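Local coordinates for protein sugar ABC transporter (Agrobacterium radiobacter, PDB 4RXT) that binds arabinopyranose between its two lobes and probably serves as the periplasmic solute-binding component of a sugar ABC transporter, at residues P8-D13 with I66-T71; S16-I21 with Q247-M252; G91-A96 with A144-Q149; L105-T110 with T275-V280; M204-G209 with D229-G234. All blocks are in the same frame, centred on the assembly; numbering follows the deposited sequence.

Contact 1: residues P8-D13 with I66-T71; sequences PIIVKD and IVISPT. With ARA (alpha-L-arabinopyranose), chain B.
I9 and V67 lie side by side on one face of the sheet and point the same way, with I9 CD1 3.9 Å from V67 CG1. On the other face I10 meets two residues. Its CB lies against I68 CG1, and its CD1 rests on I66 CG2 at 3.9 Å. I10 CG1 is anti to the carbonyl carbon (chi1 -56°), which carries CD1 over to I66. Three backbone hydrogen bonds hold the strands together. V67 N donates to P8 O at 3.0 Å, I10 N to V67 O at 2.8 Å, and S69 N to I10 O at 3.0 Å. S69 OG adds a weak bond to I10 O. Strands 9-11 and 66-68 are parallel neighbours inside the sheet of one lobe of this periplasmic binding protein. Helix 17-33 covers the I9 face, and helix 48-60 packs on I10. Past the C-terminal ends of both strands the contact passes into loops, and there it reaches the sugar. The extended chain of K12 runs across T71, with K12 CD 3.6 Å from T71 OG1. K12 NZ then donates to O3 of arabinopyranose at 3.1 Å. K12 NZ also donates to a water at 2.7 Å. The ammonium group has a long, weak ion pair with D93, which binds the same sugar. In the next shell, T71 OG1 is hydrogen-bonded to E45 O, and the amide of Q51 braces the loop, with NE2 bonded to S69 O and OE1 to T71 N.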
# COMPACT_ATOMS: atom_id res chain seq x y z
N PRO A 8 4.76 -14.24 14.83
CA PRO A 8 4.56 -14.29 13.40
C PRO A 8 4.14 -12.94 12.83
O PRO A 8 3.46 -12.15 13.49
CB PRO A 8 3.42 -15.29 13.21
CG PRO A 8 3.32 -16.02 14.49
CD PRO A 8 3.75 -15.05 15.53
N ILE A 9 4.52 -12.74 11.58
CA ILE A 9 4.00 -11.63 10.77
C ILE A 9 3.28 -12.22 9.56
O ILE A 9 3.81 -13.13 8.88
CB ILE A 9 5.11 -10.63 10.31
CG1 ILE A 9 4.46 -9.43 9.60
CG2 ILE A 9 6.25 -11.32 9.52
CD1 ILE A 9 5.38 -8.22 9.55
N ILE A 10 2.07 -11.72 9.34
CA ILE A 10 1.20 -12.19 8.27
C ILE A 10 0.98 -11.03 7.33
O ILE A 10 0.33 -10.05 7.67
CB ILE A 10 -0.16 -12.70 8.81
CG1 ILE A 10 0.06 -13.79 9.86
CG2 ILE A 10 -1.04 -13.21 7.66
CD1 ILE A 10 -1.18 -14.17 10.63
N VAL A 11 1.53 -11.15 6.14
CA VAL A 11 1.40 -10.13 5.11
C VAL A 11 0.29 -10.48 4.13
O VAL A 11 -0.23 -11.59 4.17
CB VAL A 11 2.72 -9.87 4.39
CG1 VAL A 11 3.77 -9.36 5.39
CG2 VAL A 11 3.20 -11.13 3.67
N LYS A 12 -0.10 -9.52 3.28
CA LYS A 12 -1.18 -9.79 2.30
C LYS A 12 -0.74 -10.75 1.18
O LYS A 12 -1.55 -11.46 0.62
CB LYS A 12 -1.69 -8.50 1.65
CG LYS A 12 -2.26 -7.46 2.60
CD LYS A 12 -2.95 -6.37 1.82
CE LYS A 12 -3.49 -5.26 2.71
NZ LYS A 12 -4.31 -4.32 1.89
N ASP A 13 0.54 -10.66 0.76
CA ASP A 13 0.99 -11.40 -0.42
C ASP A 13 2.51 -11.48 -0.40
O ASP A 13 3.20 -10.49 -0.60
CB ASP A 13 0.50 -10.69 -1.71
CG ASP A 13 0.97 -11.41 -3.02
OD1 ASP A 13 1.78 -12.36 -2.98
OD2 ASP A 13 0.55 -10.99 -4.12
N ILE A 66 0.94 -11.48 17.38
CA ILE A 66 0.89 -11.57 15.93
C ILE A 66 0.84 -10.17 15.34
O ILE A 66 0.11 -9.29 15.85
CB ILE A 66 -0.36 -12.38 15.44
CG1 ILE A 66 -0.22 -13.87 15.81
CG2 ILE A 66 -0.58 -12.22 13.93
CD1 ILE A 66 -1.53 -14.63 15.79
N VAL A 67 1.62 -9.97 14.28
CA VAL A 67 1.54 -8.78 13.44
C VAL A 67 0.85 -9.16 12.15
O VAL A 67 1.19 -10.15 11.52
CB VAL A 67 2.93 -8.17 13.12
CG1 VAL A 67 2.81 -6.95 12.19
CG2 VAL A 67 3.65 -7.81 14.41
N ILE A 68 -0.15 -8.39 11.76
CA ILE A 68 -0.89 -8.67 10.53
C ILE A 68 -1.21 -7.42 9.73
O ILE A 68 -1.53 -6.38 10.31
CB ILE A 68 -2.19 -9.48 10.81
CG1 ILE A 68 -2.94 -9.88 9.54
CG2 ILE A 68 -3.13 -8.75 11.78
CD1 ILE A 68 -3.94 -10.99 9.72
N SER A 69 -1.13 -7.56 8.40
CA SER A 69 -1.68 -6.57 7.45
C SER A 69 -2.98 -7.13 6.90
O SER A 69 -2.96 -7.86 5.95
CB SER A 69 -0.69 -6.28 6.30
OG SER A 69 -0.46 -7.46 5.57
N PRO A 70 -4.13 -6.75 7.50
CA PRO A 70 -5.38 -7.33 7.05
C PRO A 70 -5.66 -7.06 5.58
O PRO A 70 -5.68 -5.92 5.15
CB PRO A 70 -6.43 -6.66 7.94
CG PRO A 70 -5.69 -6.15 9.13
CD PRO A 70 -4.29 -5.85 8.65
N THR A 71 -5.95 -8.12 4.83
CA THR A 71 -6.07 -7.99 3.40
C THR A 71 -7.37 -7.35 2.91
O THR A 71 -7.39 -6.68 1.90
CB THR A 71 -5.72 -9.30 2.69
OG1 THR A 71 -5.36 -9.01 1.33
CG2 THR A 71 -6.88 -10.28 2.78
C1 ARA B . 0.73 -1.23 -0.92
C2 ARA B . -0.46 -1.09 0.05
C3 ARA B . -0.96 -2.47 0.44
C4 ARA B . -1.25 -3.34 -0.80
C5 ARA B . -0.65 -2.76 -2.01
O1 ARA B . 0.53 0.06 -1.47
O2 ARA B . -0.06 -0.40 1.25
O3 ARA B . -2.09 -2.31 1.31
O4 ARA B . -2.62 -3.34 -1.18
O5 ARA B . 0.70 -2.29 -1.87
O HOH W 1 -5.36 -5.44 -0.34

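Contact 2: residues S16-I21 with Q247-M252; sequences SFYWQI and QDPYRM. With ARA (alpha-L-arabinopyranose), chain B.
Q247 NE2 lies against Y18 and donates to O2 of arabinopyranose at 3.1 Å, with an N-H...O angle of 170°. The same nitrogen is hydrogen-bonded to D227 OD1. Q247 OE1 is held by T107 OG1, so the amide is fixed at both ends. Its plane is only 18° from that of the Y18 ring. Y18 OH is 3.3 Å from Q247 NE2, but the angle is too poor for a bond, and the hydroxyl is paired with D93 OD1 instead. The Y18 ring is sandwiched. C1 of the sugar sits 3.7 Å above the centre of one face. P249 CB covers the opposite face in a CH-pi contact, 3.9 Å from the ring centroid. Y18 CG is anti to the backbone N (chi1 179°), which sets the ring between sugar and proline. Beside it, I21 CG2 meets P249 CG at 3.7 Å and Y250 CB at 3.8 Å. M252 CE touches Y18 OH. Each helix starts here with a capped N terminus, D248 OD1 accepting from R251 N and S16 OG weakly from Y18 N. Helix 249-264, which follows strand 243-246 of the mixed sheet, packs against the first turns of helix 17-33.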
# COMPACT_ATOMS: atom_id res chain seq x y z
N SER A 16 4.89 -10.16 -3.46
CA SER A 16 4.93 -8.73 -3.78
C SER A 16 6.19 -8.09 -3.20
O SER A 16 6.50 -8.31 -2.06
CB SER A 16 3.69 -8.07 -3.16
OG SER A 16 3.77 -6.64 -3.12
N PHE A 17 6.89 -7.28 -3.99
CA PHE A 17 8.08 -6.60 -3.49
C PHE A 17 7.78 -5.73 -2.28
O PHE A 17 8.59 -5.63 -1.37
CB PHE A 17 8.70 -5.75 -4.58
CG PHE A 17 9.96 -5.05 -4.17
CD1 PHE A 17 11.12 -5.76 -3.99
CD2 PHE A 17 9.96 -3.69 -3.98
CE1 PHE A 17 12.29 -5.10 -3.64
CE2 PHE A 17 11.10 -3.01 -3.64
CZ PHE A 17 12.27 -3.72 -3.45
N TYR A 18 6.63 -5.07 -2.29
CA TYR A 18 6.27 -4.24 -1.16
C TYR A 18 6.26 -5.05 0.15
O TYR A 18 6.83 -4.65 1.17
CB TYR A 18 4.90 -3.64 -1.39
CG TYR A 18 4.43 -2.78 -0.24
CD1 TYR A 18 4.78 -1.44 -0.14
CD2 TYR A 18 3.59 -3.31 0.76
CE1 TYR A 18 4.33 -0.66 0.91
CE2 TYR A 18 3.17 -2.52 1.82
CZ TYR A 18 3.50 -1.19 1.87
OH TYR A 18 3.06 -0.39 2.91
N TRP A 19 5.56 -6.19 0.12
CA TRP A 19 5.47 -7.05 1.31
C TRP A 19 6.79 -7.68 1.68
O TRP A 19 7.04 -7.95 2.83
CB TRP A 19 4.36 -8.12 1.19
CG TRP A 19 3.02 -7.47 1.12
CD1 TRP A 19 2.22 -7.39 0.05
CD2 TRP A 19 2.45 -6.65 2.13
NE1 TRP A 19 1.14 -6.59 0.31
CE2 TRP A 19 1.25 -6.13 1.60
CE3 TRP A 19 2.82 -6.31 3.42
CZ2 TRP A 19 0.45 -5.31 2.33
CZ3 TRP A 19 2.02 -5.50 4.15
CH2 TRP A 19 0.86 -5.01 3.60
N GLN A 20 7.64 -7.90 0.68
CA GLN A 20 9.01 -8.39 0.95
C GLN A 20 9.84 -7.35 1.72
O GLN A 20 10.68 -7.71 2.55
CB GLN A 20 9.69 -8.81 -0.34
CG GLN A 20 9.03 -10.07 -0.88
CD GLN A 20 9.27 -10.35 -2.36
OE1 GLN A 20 10.04 -9.64 -3.03
NE2 GLN A 20 8.58 -11.37 -2.88
N ILE A 21 9.56 -6.08 1.52
CA ILE A 21 10.23 -5.02 2.30
C ILE A 21 9.75 -5.09 3.74
O ILE A 21 10.53 -5.07 4.67
CB ILE A 21 9.99 -3.60 1.75
CG1 ILE A 21 10.57 -3.43 0.33
CG2 ILE A 21 10.63 -2.56 2.69
CD1 ILE A 21 10.06 -2.18 -0.39
N GLN A 247 5.66 4.97 0.87
CA GLN A 247 5.37 4.69 2.25
C GLN A 247 6.64 4.20 2.95
O GLN A 247 7.71 4.25 2.37
CB GLN A 247 4.32 3.58 2.29
CG GLN A 247 3.03 3.87 1.53
CD GLN A 247 2.02 2.76 1.72
OE1 GLN A 247 1.29 2.69 2.73
NE2 GLN A 247 2.01 1.83 0.77
N ASP A 248 6.52 3.72 4.19
CA ASP A 248 7.64 3.13 4.94
C ASP A 248 7.33 1.69 5.37
O ASP A 248 7.19 1.39 6.56
CB ASP A 248 8.07 3.98 6.15
CG ASP A 248 9.50 3.68 6.62
OD1 ASP A 248 10.10 2.68 6.18
OD2 ASP A 248 9.97 4.47 7.48
N PRO A 249 7.25 0.77 4.39
CA PRO A 249 6.96 -0.60 4.73
C PRO A 249 8.02 -1.26 5.63
O PRO A 249 7.66 -2.07 6.46
CB PRO A 249 6.89 -1.32 3.37
CG PRO A 249 7.63 -0.41 2.41
CD PRO A 249 7.26 0.97 2.94
N TYR A 250 9.30 -0.93 5.44
CA TYR A 250 10.36 -1.50 6.29
C TYR A 250 10.07 -1.22 7.76
O TYR A 250 10.12 -2.11 8.61
CB TYR A 250 11.73 -0.97 5.91
CG TYR A 250 12.87 -1.68 6.61
CD1 TYR A 250 13.43 -2.80 6.05
CD2 TYR A 250 13.36 -1.22 7.84
CE1 TYR A 250 14.50 -3.46 6.66
CE2 TYR A 250 14.40 -1.86 8.48
CZ TYR A 250 14.98 -2.98 7.90
OH TYR A 250 16.03 -3.59 8.55
N ARG A 251 9.72 0.03 8.06
CA ARG A 251 9.40 0.41 9.44
C ARG A 251 8.15 -0.28 9.95
O ARG A 251 8.11 -0.68 11.10
CB ARG A 251 9.27 1.93 9.57
CG ARG A 251 8.87 2.38 10.97
CD ARG A 251 8.65 3.85 11.05
NE ARG A 251 8.32 4.24 12.41
CZ ARG A 251 7.91 5.45 12.75
NH1 ARG A 251 7.77 6.40 11.83
NH2 ARG A 251 7.66 5.72 14.02
N MET A 252 7.11 -0.39 9.11
CA MET A 252 5.92 -1.15 9.50
C MET A 252 6.29 -2.57 9.99
O MET A 252 5.78 -3.05 11.02
CB MET A 252 4.85 -1.19 8.39
CG MET A 252 4.12 0.13 8.10
SD MET A 252 2.97 -0.14 6.68
CE MET A 252 3.35 1.31 5.69
C1 ARA B . 0.73 -1.23 -0.92
C2 ARA B . -0.46 -1.09 0.05
C3 ARA B . -0.96 -2.47 0.44
C4 ARA B . -1.25 -3.34 -0.80
C5 ARA B . -0.65 -2.76 -2.01
O1 ARA B . 0.53 0.06 -1.47
O2 ARA B . -0.06 -0.40 1.25
O3 ARA B . -2.09 -2.31 1.31
O4 ARA B . -2.62 -3.34 -1.18
O5 ARA B . 0.70 -2.29 -1.87

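Contact 3: residues G91-A96 with A144-Q149; sequences GIDSGA and AGSLEQ. With ARA (alpha-L-arabinopyranose), chain B.
The sugar pocket lies in the cleft between the lobes, and here D93 and S146 both bind one sugar hydroxyl, O3. D93 follows strand 89-92 of one sheet. S146 is in the first turn of helix 145-161 of the other lobe. The D93 carboxylate takes two neighbouring hydroxyls of arabinopyranose. O2 donates to D93 OD1 at 2.5 Å. O3 donates to D93 OD2, a bond modelled very short, so its exact length is doubtful. S146 OG donates to O3 at 2.8 Å. D93 CG is anti to its own backbone N (chi1 -178°), which sends the carboxylate into the cleft. The direct bond between the segments is behind the sugar, where S146 N donates to S94 OG at 2.9 Å and 162°. S94 OG in turn donates to a water at 2.7 Å. That water also accepts from G145 N at 2.9 Å and donates to G95 O at 2.6 Å. A second water accepts from G95 N and donates to Q149 OE1. G145 has no side chain, and G95 N lies where one would point. The N-terminal turn of helix 145-161 is therefore tied to the 94-95 loop by one direct bond and two waters. O3 donates once, to D93, and accepts from both S146 OG and K12 NZ. This network probably helps to recognise the O2 and O3 pair and to hold the lobes closed over the sugar.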
# COMPACT_ATOMS: atom_id res chain seq x y z
N GLY A 91 -1.67 -4.46 14.24
CA GLY A 91 -1.98 -4.24 12.82
C GLY A 91 -0.99 -3.34 12.12
O GLY A 91 -0.40 -2.43 12.72
N ILE A 92 -0.81 -3.63 10.83
CA ILE A 92 -0.03 -2.74 9.96
C ILE A 92 -0.76 -2.50 8.62
O ILE A 92 -1.58 -3.33 8.17
CB ILE A 92 1.42 -3.23 9.72
CG1 ILE A 92 1.45 -4.59 9.02
CG2 ILE A 92 2.19 -3.28 11.04
CD1 ILE A 92 2.82 -4.94 8.46
N ASP A 93 -0.45 -1.35 8.02
CA ASP A 93 -0.73 -1.07 6.59
C ASP A 93 -2.17 -0.76 6.18
O ASP A 93 -2.36 0.13 5.36
CB ASP A 93 -0.09 -2.14 5.69
CG ASP A 93 -0.30 -1.85 4.20
OD1 ASP A 93 0.49 -1.06 3.65
OD2 ASP A 93 -1.28 -2.39 3.63
N SER A 94 -3.14 -1.52 6.68
CA SER A 94 -4.45 -1.57 6.05
C SER A 94 -5.43 -2.01 7.13
O SER A 94 -5.20 -2.99 7.80
CB SER A 94 -4.44 -2.57 4.88
OG SER A 94 -5.60 -2.52 4.08
N GLY A 95 -6.52 -1.28 7.29
CA GLY A 95 -7.41 -1.49 8.44
C GLY A 95 -8.32 -2.70 8.33
O GLY A 95 -8.47 -3.30 7.27
N ALA A 96 -8.89 -3.06 9.48
CA ALA A 96 -9.91 -4.09 9.53
C ALA A 96 -11.04 -3.63 10.44
O ALA A 96 -10.87 -2.76 11.34
CB ALA A 96 -9.35 -5.44 10.00
N ALA A 144 -10.27 -3.34 0.30
CA ALA A 144 -9.06 -3.19 1.12
C ALA A 144 -9.12 -1.90 1.90
O ALA A 144 -9.45 -0.87 1.35
CB ALA A 144 -7.77 -3.23 0.26
N GLY A 145 -8.76 -1.92 3.16
CA GLY A 145 -8.80 -0.70 3.96
C GLY A 145 -7.92 0.41 3.38
O GLY A 145 -8.34 1.54 3.19
N SER A 146 -6.65 0.06 3.12
CA SER A 146 -5.68 1.06 2.63
C SER A 146 -6.17 1.66 1.30
O SER A 146 -6.18 2.89 1.11
CB SER A 146 -4.29 0.44 2.47
OG SER A 146 -4.40 -0.68 1.63
N LEU A 147 -6.57 0.80 0.38
CA LEU A 147 -6.91 1.26 -0.98
C LEU A 147 -8.21 2.07 -1.04
O LEU A 147 -8.33 3.03 -1.82
CB LEU A 147 -6.98 0.09 -1.96
CG LEU A 147 -5.73 -0.82 -1.96
CD1 LEU A 147 -5.89 -1.91 -3.04
CD2 LEU A 147 -4.40 -0.07 -2.12
N GLU A 148 -9.21 1.64 -0.26
CA GLU A 148 -10.47 2.40 -0.21
C GLU A 148 -10.26 3.81 0.36
O GLU A 148 -10.85 4.81 -0.10
CB GLU A 148 -11.54 1.63 0.54
CG GLU A 148 -11.96 0.35 -0.17
CD GLU A 148 -12.49 0.53 -1.61
OE1 GLU A 148 -13.07 1.59 -1.95
OE2 GLU A 148 -12.36 -0.43 -2.39
N GLN A 149 -9.38 3.91 1.35
CA GLN A 149 -9.04 5.23 1.89
C GLN A 149 -8.30 6.12 0.88
O GLN A 149 -8.53 7.31 0.80
CB GLN A 149 -8.28 5.13 3.20
CG GLN A 149 -9.17 4.61 4.30
CD GLN A 149 -8.46 4.52 5.62
OE1 GLN A 149 -7.31 4.16 5.66
NE2 GLN A 149 -9.15 4.83 6.70
C1 ARA B . 0.73 -1.23 -0.92
C2 ARA B . -0.46 -1.09 0.05
C3 ARA B . -0.96 -2.47 0.44
C4 ARA B . -1.25 -3.34 -0.80
C5 ARA B . -0.65 -2.76 -2.01
O1 ARA B . 0.53 0.06 -1.47
O2 ARA B . -0.06 -0.40 1.25
O3 ARA B . -2.09 -2.31 1.31
O4 ARA B . -2.62 -3.34 -1.18
O5 ARA B . 0.70 -2.29 -1.87
O HOH W 2 -7.74 -4.05 4.86
O HOH W 3 -6.73 1.46 6.14

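Contact 4: residues L105-T110 with T275-V280; sequences LTTDNT and TGANLV
T106 and T275 are joined by the one direct hydrogen bond of this contact. T275 N donates to T106 O at 3.0 Å. The bond is straight at the hydrogen (169°), but the donor stands 52° out of the carbonyl plane. T275 OG1 comes to 3.2 Å from T106 O without bonding to it. A water makes the second polar link. It donates to T107 OG1 at 2.7 Å and to G276 O at 2.6 Å, and it is hydrogen-bonded to T275 OG1 at 2.7 Å. T107 OG1 is also bonded to Q247, a sugar-binding residue. Within its own segment, T106 OG1 donates to T107 O. The apolar contacts are few. T107 CG2 is anti to the backbone N (chi1 -54°, measured to OG1), and it meets A277 CB at 3.9 Å. T275 CG2 reaches L105 CB at 4.3 Å. M252 of helix 249-264 packs on T107 and T275. Both segments pass between the lobes. Segment 105-110 leads from strand 103-106 to helix 109-128. Segment 275-280 leads from the sheet with 272-274 to strand 278-280 of the other sheet. Adjacent crossings of this kind form the hinge of type I periplasmic binding proteins.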
# COMPACT_ATOMS: atom_id res chain seq x y z
N LEU A 105 0.22 0.41 12.94
CA LEU A 105 1.28 1.20 12.28
C LEU A 105 0.96 1.26 10.79
O LEU A 105 0.79 0.22 10.13
CB LEU A 105 2.65 0.56 12.49
CG LEU A 105 3.18 0.42 13.91
CD1 LEU A 105 2.71 -0.89 14.55
CD2 LEU A 105 4.69 0.51 13.90
N THR A 106 0.80 2.46 10.28
CA THR A 106 0.26 2.64 8.92
C THR A 106 0.54 4.02 8.34
O THR A 106 0.69 4.99 9.07
CB THR A 106 -1.27 2.37 8.91
OG1 THR A 106 -1.78 2.43 7.58
CG2 THR A 106 -2.03 3.36 9.79
N THR A 107 0.59 4.08 7.01
CA THR A 107 0.40 5.34 6.32
C THR A 107 -1.00 5.91 6.68
O THR A 107 -1.95 5.15 6.89
CB THR A 107 0.50 5.10 4.80
OG1 THR A 107 1.74 4.43 4.54
CG2 THR A 107 0.38 6.41 3.97
N ASP A 108 -1.12 7.23 6.69
CA ASP A 108 -2.41 7.91 6.67
C ASP A 108 -2.88 7.82 5.20
O ASP A 108 -2.51 8.60 4.36
CB ASP A 108 -2.27 9.35 7.16
CG ASP A 108 -3.59 10.14 7.12
OD1 ASP A 108 -4.60 9.74 6.42
OD2 ASP A 108 -3.58 11.21 7.78
N ASN A 109 -3.67 6.80 4.94
CA ASN A 109 -4.03 6.48 3.56
C ASN A 109 -4.97 7.47 2.89
O ASN A 109 -4.89 7.69 1.70
CB ASN A 109 -4.52 5.06 3.42
CG ASN A 109 -3.37 4.08 3.54
OD1 ASN A 109 -2.46 4.09 2.69
ND2 ASN A 109 -3.38 3.26 4.59
N THR A 110 -5.81 8.13 3.67
CA THR A 110 -6.66 9.15 3.11
C THR A 110 -5.80 10.34 2.65
O THR A 110 -5.96 10.87 1.51
CB THR A 110 -7.73 9.59 4.11
OG1 THR A 110 -8.45 8.42 4.54
CG2 THR A 110 -8.66 10.53 3.42
N THR A 275 3.26 6.24 9.89
CA THR A 275 4.59 5.93 9.34
C THR A 275 4.98 6.82 8.13
O THR A 275 6.10 6.71 7.59
CB THR A 275 4.74 4.42 9.02
OG1 THR A 275 3.64 3.97 8.22
CG2 THR A 275 4.81 3.59 10.30
N GLY A 276 4.08 7.71 7.71
CA GLY A 276 4.40 8.75 6.75
C GLY A 276 4.24 8.38 5.28
O GLY A 276 4.30 7.21 4.88
N ALA A 277 4.04 9.42 4.49
CA ALA A 277 3.94 9.32 3.02
C ALA A 277 4.65 10.48 2.37
O ALA A 277 4.59 11.60 2.85
CB ALA A 277 2.49 9.32 2.58
N ASN A 278 5.33 10.21 1.26
CA ASN A 278 6.01 11.24 0.48
C ASN A 278 5.79 11.05 -1.01
O ASN A 278 6.01 9.93 -1.54
CB ASN A 278 7.53 11.26 0.75
CG ASN A 278 7.87 11.74 2.16
OD1 ASN A 278 8.05 12.94 2.42
ND2 ASN A 278 7.93 10.80 3.10
N LEU A 279 5.36 12.12 -1.67
CA LEU A 279 5.31 12.14 -3.13
C LEU A 279 6.72 12.26 -3.69
O LEU A 279 7.41 13.25 -3.48
CB LEU A 279 4.42 13.26 -3.64
CG LEU A 279 4.27 13.27 -5.16
CD1 LEU A 279 3.54 12.04 -5.69
CD2 LEU A 279 3.64 14.57 -5.63
N VAL A 280 7.08 11.24 -4.44
CA VAL A 280 8.41 11.16 -5.04
C VAL A 280 8.30 11.40 -6.52
O VAL A 280 7.49 10.77 -7.20
CB VAL A 280 9.04 9.79 -4.76
CG1 VAL A 280 10.41 9.66 -5.45
CG2 VAL A 280 9.17 9.59 -3.27
O HOH W 4 4.13 4.73 5.66

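Contact 5: residues M204-G209 with D229-G234; sequences MAQGVG and DDKTLG
The side chains of Q206 and D229 cross at about a right angle, and their flat ends are turned 32° from each other. Q206 NE2 donates to D229 OD2 at 2.7 Å. The acceptor lies close to the plane of the amide, but the amide approaches OD2 from above the carboxylate plane. The other carboxylate oxygen faces its own helix. T232 N donates to D229 OD1 at 2.7 Å, nearly along the C-O axis. T232 OG1 donates to the same oxygen at 2.8 Å on its anti side, from the opposite face of the carboxylate. D229 CG sits between its backbone N and carbonyl carbon (chi1 73°), and this folds the carboxylate over the first turn. Three donors therefore fix the group, two of them from T232. K231 also crosses Q206 at about a right angle. The chain of K231 bends near its end, and CE lies 3.3 Å from Q206 O. On the apolar side T232 CG2 fills the angle between the helices. It meets A205 CB at 3.9 Å and Q206 N at 3.8 Å. The axes of the segments 204-209 and 230-234 pass 9.3 Å apart at 49°. D229 is the N-cap of helix 230-238. Helices 202-214 and 230-238 are successive helices about strand 222-226, and they pack as neighbours in the repeating beta-alpha topology of a Rossmann-like lobe.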
# COMPACT_ATOMS: atom_id res chain seq x y z
N MET A 204 -0.72 -1.79 -9.26
CA MET A 204 -1.31 -0.98 -10.30
C MET A 204 -0.32 -0.00 -10.94
O MET A 204 -0.36 0.24 -12.16
CB MET A 204 -2.57 -0.24 -9.80
CG MET A 204 -3.76 -1.13 -9.45
SD MET A 204 -4.42 -2.13 -10.85
CE MET A 204 -3.49 -3.67 -10.66
N ALA A 205 0.58 0.55 -10.14
CA ALA A 205 1.66 1.36 -10.73
C ALA A 205 2.52 0.59 -11.75
O ALA A 205 2.86 1.12 -12.80
CB ALA A 205 2.54 1.92 -9.63
N GLN A 206 2.83 -0.64 -11.44
CA GLN A 206 3.59 -1.50 -12.38
C GLN A 206 2.83 -1.64 -13.68
O GLN A 206 3.37 -1.42 -14.75
CB GLN A 206 3.82 -2.88 -11.77
CG GLN A 206 4.75 -2.92 -10.56
CD GLN A 206 4.67 -4.23 -9.78
OE1 GLN A 206 3.67 -4.98 -9.85
NE2 GLN A 206 5.72 -4.53 -9.04
N GLY A 207 1.59 -2.10 -13.60
CA GLY A 207 0.78 -2.34 -14.79
C GLY A 207 0.41 -1.11 -15.60
O GLY A 207 0.51 -1.10 -16.83
N VAL A 208 -0.03 -0.06 -14.92
CA VAL A 208 -0.39 1.19 -15.60
C VAL A 208 0.86 1.86 -16.21
O VAL A 208 0.84 2.32 -17.36
CB VAL A 208 -1.10 2.15 -14.64
CG1 VAL A 208 -1.31 3.53 -15.26
CG2 VAL A 208 -2.42 1.52 -14.24
N GLY A 209 1.94 1.90 -15.44
CA GLY A 209 3.18 2.44 -15.95
C GLY A 209 3.62 1.69 -17.19
O GLY A 209 4.08 2.32 -18.17
N ASP A 229 9.63 0.09 -6.73
CA ASP A 229 10.41 -1.12 -7.05
C ASP A 229 11.28 -0.72 -8.26
O ASP A 229 11.17 0.38 -8.75
CB ASP A 229 9.54 -2.38 -7.26
CG ASP A 229 8.74 -2.38 -8.55
OD1 ASP A 229 8.59 -1.36 -9.27
OD2 ASP A 229 8.25 -3.49 -8.87
N ASP A 230 12.13 -1.64 -8.74
CA ASP A 230 13.03 -1.37 -9.88
C ASP A 230 12.22 -0.89 -11.09
O ASP A 230 12.55 0.09 -11.72
CB ASP A 230 13.81 -2.65 -10.25
CG ASP A 230 15.05 -2.86 -9.39
OD1 ASP A 230 15.34 -2.01 -8.50
OD2 ASP A 230 15.78 -3.87 -9.62
N LYS A 231 11.14 -1.58 -11.39
CA LYS A 231 10.35 -1.26 -12.56
C LYS A 231 9.73 0.14 -12.46
O LYS A 231 9.82 0.94 -13.41
CB LYS A 231 9.29 -2.32 -12.74
CG LYS A 231 8.37 -2.06 -13.91
CD LYS A 231 7.62 -3.34 -14.28
CE LYS A 231 6.13 -3.14 -14.26
NZ LYS A 231 5.51 -4.45 -13.91
N THR A 232 9.03 0.39 -11.34
CA THR A 232 8.34 1.68 -11.20
C THR A 232 9.32 2.86 -11.07
O THR A 232 9.03 3.96 -11.55
CB THR A 232 7.35 1.70 -10.06
OG1 THR A 232 8.00 1.32 -8.84
CG2 THR A 232 6.19 0.79 -10.41
N LEU A 233 10.47 2.62 -10.44
CA LEU A 233 11.50 3.66 -10.37
C LEU A 233 12.08 3.92 -11.76
O LEU A 233 12.35 5.06 -12.12
CB LEU A 233 12.58 3.30 -9.35
CG LEU A 233 12.12 3.37 -7.89
CD1 LEU A 233 13.22 2.83 -6.97
CD2 LEU A 233 11.69 4.76 -7.44
N GLY A 234 12.19 2.87 -12.58
CA GLY A 234 12.58 3.04 -13.99
C GLY A 234 11.60 3.91 -14.76
O GLY A 234 11.98 4.80 -15.53

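From the N terminus, contact 1 closes first, pairing strands 9-11 and 66-68 round helices 17-33 and 48-60. Contact 2 opens inside that loop at 16-21 and closes only at 247-252, so it crosses contact 1. Contact 3 opens at 91-96, after contact 1 has closed, and is nested in contact 2. It joins the end of strand 89-92 to helix 145-161 across the cleft. Contact 4 begins at 105-110 inside contact 3 and ends at 275-280, crossing contacts 3 and 2 and bringing two interlobe connections together. Contact 5, nested in contacts 2 and 4, stays within the second lobe. Contacts 1, 2 and 3 all touch the sugar.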